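Local coordinates for protein protease (Actinomadura keratinilytica, PDB 8C4X) that is the I9 propeptide part of a peptidase S8 family protein, probably a serine endopeptidase, and probably inhibits and helps fold its protease domain, at residues 20-25 with 69-74. Residues are numbered along the deposited sequence; the frame is centred on the assembly and turned at random.
Sequences IVTLKK and VASIEQ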
loop_
_atom_site.group_PDB
_atom_site.type_symbol
_atom_site.label_atom_id
_atom_site.label_comp_id
_atom_site.label_asym_id
_atom_site.label_seq_id
_atom_site.Cartn_x
_atom_site.Cartn_y
_atom_site.Cartn_z
ATOM N N ILE B 20 -2.499 -2.515 -1.027
ATOM C CA ILE B 20 -2.824 -1.244 -1.662
ATOM C C ILE B 20 -2.460 -0.141 -0.680
ATOM O O ILE B 20 -2.937 -0.144 0.459
ATOM C CB ILE B 20 -4.317 -1.161 -2.016
ATOM C CG1 ILE B 20 -4.696 -2.227 -3.045
ATOM C CG2 ILE B 20 -4.687 0.227 -2.517
ATOM C CD1 ILE B 20 -6.187 -2.462 -3.112
ATOM N N VAL B 21 -1.660 0.822 -1.132
ATOM C CA VAL B 21 -1.164 1.901 -0.283
ATOM C C VAL B 21 -1.632 3.228 -0.865
ATOM O O VAL B 21 -1.495 3.460 -2.071
ATOM C CB VAL B 21 0.372 1.866 -0.192
ATOM C CG1 VAL B 21 0.881 3.007 0.699
ATOM C CG2 VAL B 21 0.845 0.513 0.321
ATOM N N THR B 22 -2.187 4.098 -0.024
ATOM C CA THR B 22 -2.465 5.446 -0.497
ATOM C C THR B 22 -1.642 6.443 0.301
ATOM O O THR B 22 -1.306 6.213 1.470
ATOM C CB THR B 22 -3.962 5.848 -0.449
ATOM O OG1 THR B 22 -4.353 6.190 0.880
ATOM C CG2 THR B 22 -4.862 4.734 -0.989
ATOM N N LEU B 23 -1.282 7.518 -0.383
ATOM C CA LEU B 23 -0.414 8.561 0.135
ATOM C C LEU B 23 -1.214 9.850 0.279
ATOM O O LEU B 23 -2.196 10.070 -0.434
ATOM C CB LEU B 23 0.780 8.780 -0.801
ATOM C CG LEU B 23 1.552 7.500 -1.149
ATOM C CD1 LEU B 23 2.754 7.763 -2.082
ATOM C CD2 LEU B 23 2.005 6.788 0.115
ATOM N N LYS B 24 -0.786 10.697 1.210
ATOM C CA LYS B 24 -1.496 11.939 1.470
ATOM C C LYS B 24 -1.446 12.852 0.249
ATOM O O LYS B 24 -0.608 12.704 -0.645
ATOM C CB LYS B 24 -0.899 12.637 2.693
ATOM C CG LYS B 24 -1.080 11.840 3.979
ATOM C CD LYS B 24 -0.462 12.544 5.182
ATOM C CE LYS B 24 -0.609 11.705 6.443
ATOM N NZ LYS B 24 -0.007 12.380 7.629
ATOM N N LYS B 25 -2.370 13.812 0.220
ATOM C CA LYS B 25 -2.418 14.763 -0.879
ATOM C C LYS B 25 -1.083 15.482 -1.012
ATOM O O LYS B 25 -0.479 15.896 -0.018
ATOM C CB LYS B 25 -3.549 15.769 -0.655
ATOM C CG LYS B 25 -4.165 16.317 -1.930
ATOM C CD LYS B 25 -3.681 17.728 -2.223
ATOM N N VAL B 69 2.357 8.471 4.224
ATOM C CA VAL B 69 1.448 7.350 4.011
ATOM C C VAL B 69 0.108 7.665 4.658
ATOM O O VAL B 69 0.047 8.055 5.832
ATOM C CB VAL B 69 2.049 6.054 4.567
ATOM C CG1 VAL B 69 1.041 4.905 4.437
ATOM C CG2 VAL B 69 3.340 5.724 3.825
ATOM N N ALA B 70 -0.973 7.490 3.896
ATOM C CA ALA B 70 -2.324 7.739 4.375
ATOM C C ALA B 70 -3.052 6.470 4.793
ATOM O O ALA B 70 -3.738 6.464 5.821
ATOM C CB ALA B 70 -3.146 8.457 3.302
ATOM N N SER B 71 -2.936 5.397 4.015
ATOM C CA SER B 71 -3.628 4.160 4.342
ATOM C C SER B 71 -2.863 2.991 3.747
ATOM O O SER B 71 -2.133 3.129 2.762
ATOM C CB SER B 71 -5.077 4.148 3.823
ATOM O OG SER B 71 -5.113 4.172 2.409
ATOM N N ILE B 72 -3.052 1.826 4.362
ATOM C CA ILE B 72 -2.526 0.562 3.858
ATOM C C ILE B 72 -3.624 -0.478 4.016
ATOM O O ILE B 72 -4.215 -0.607 5.094
ATOM C CB ILE B 72 -1.249 0.103 4.595
ATOM C CG1 ILE B 72 -0.153 1.167 4.533
ATOM C CG2 ILE B 72 -0.748 -1.193 3.990
ATOM C CD1 ILE B 72 1.079 0.789 5.383
ATOM N N GLU B 73 -3.894 -1.229 2.950
ATOM C CA GLU B 73 -4.964 -2.211 2.944
ATOM C C GLU B 73 -4.436 -3.491 2.313
ATOM O O GLU B 73 -3.818 -3.443 1.247
ATOM C CB GLU B 73 -6.159 -1.653 2.158
ATOM C CG GLU B 73 -7.328 -2.574 1.928
ATOM C CD GLU B 73 -8.387 -1.922 1.056
ATOM O OE1 GLU B 73 -8.703 -0.728 1.275
ATOM O OE2 GLU B 73 -8.891 -2.595 0.136
ATOM N N GLN B 74 -4.686 -4.636 2.937
ATOM C CA GLN B 74 -4.322 -5.885 2.281
ATOM C C GLN B 74 -5.170 -6.080 1.026
ATOM O O GLN B 74 -6.381 -5.843 1.030
ATOM C CB GLN B 74 -4.509 -7.070 3.224
ATOM C CG GLN B 74 -4.058 -8.393 2.590
ATOM C CD GLN B 74 -4.371 -9.600 3.445
ATOM O OE1 GLN B 74 -5.298 -9.579 4.253
ATOM N NE2 GLN B 74 -3.600 -10.664 3.266
HETATM O O HOH W 1 -4.916 1.914 1.021
#
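Thr22 O takes two backbone N-H groups, from Ala70 and Ser71, at a classic beta bulge. Ala70 N lies 2.8 Å from Thr22 O. Ser71 N lies 3.1 Å from Thr22 O. Ala70 N is tilted from the carbonyl plane and Ser71 N stands above it, on the same face. Toward Ile20 and Glu73 the antiparallel pairing is regular: Thr22 N bonds Ser71 O, and Ile20 and Glu73 exchange two bonds. The Ile20 N to Glu73 O bond is nearly straight, at 168°. On the face of Ile20 and Thr22, the hydroxyls Thr22 OG1 and Ser71 OG meet at 2.6 Å. Each hydroxyl sits between its own backbone N and carbonyl carbon (chi1 78° and 65°), which turns the two oxygens together. A water joins Ser71 OG to Ile20 O. The domain is a ferredoxin-like (alpha+beta, beta-alpha-beta-beta-alpha-beta) I9 propeptide domain, in which these are the first and last core strands. The opposite face is apolar and lies against helix 57-64, where Val21 and Val69 both touch Leu63. Val21 CG1 touches Val69 CG1 at 4.2 Å, and Val21 CG2 approaches Ile72 CG2. On the other side of the bulge, Leu23 and Val69 pair with diverging side chains, yet Leu23 CD2 reaches Val69 CG2 at 4.1 Å.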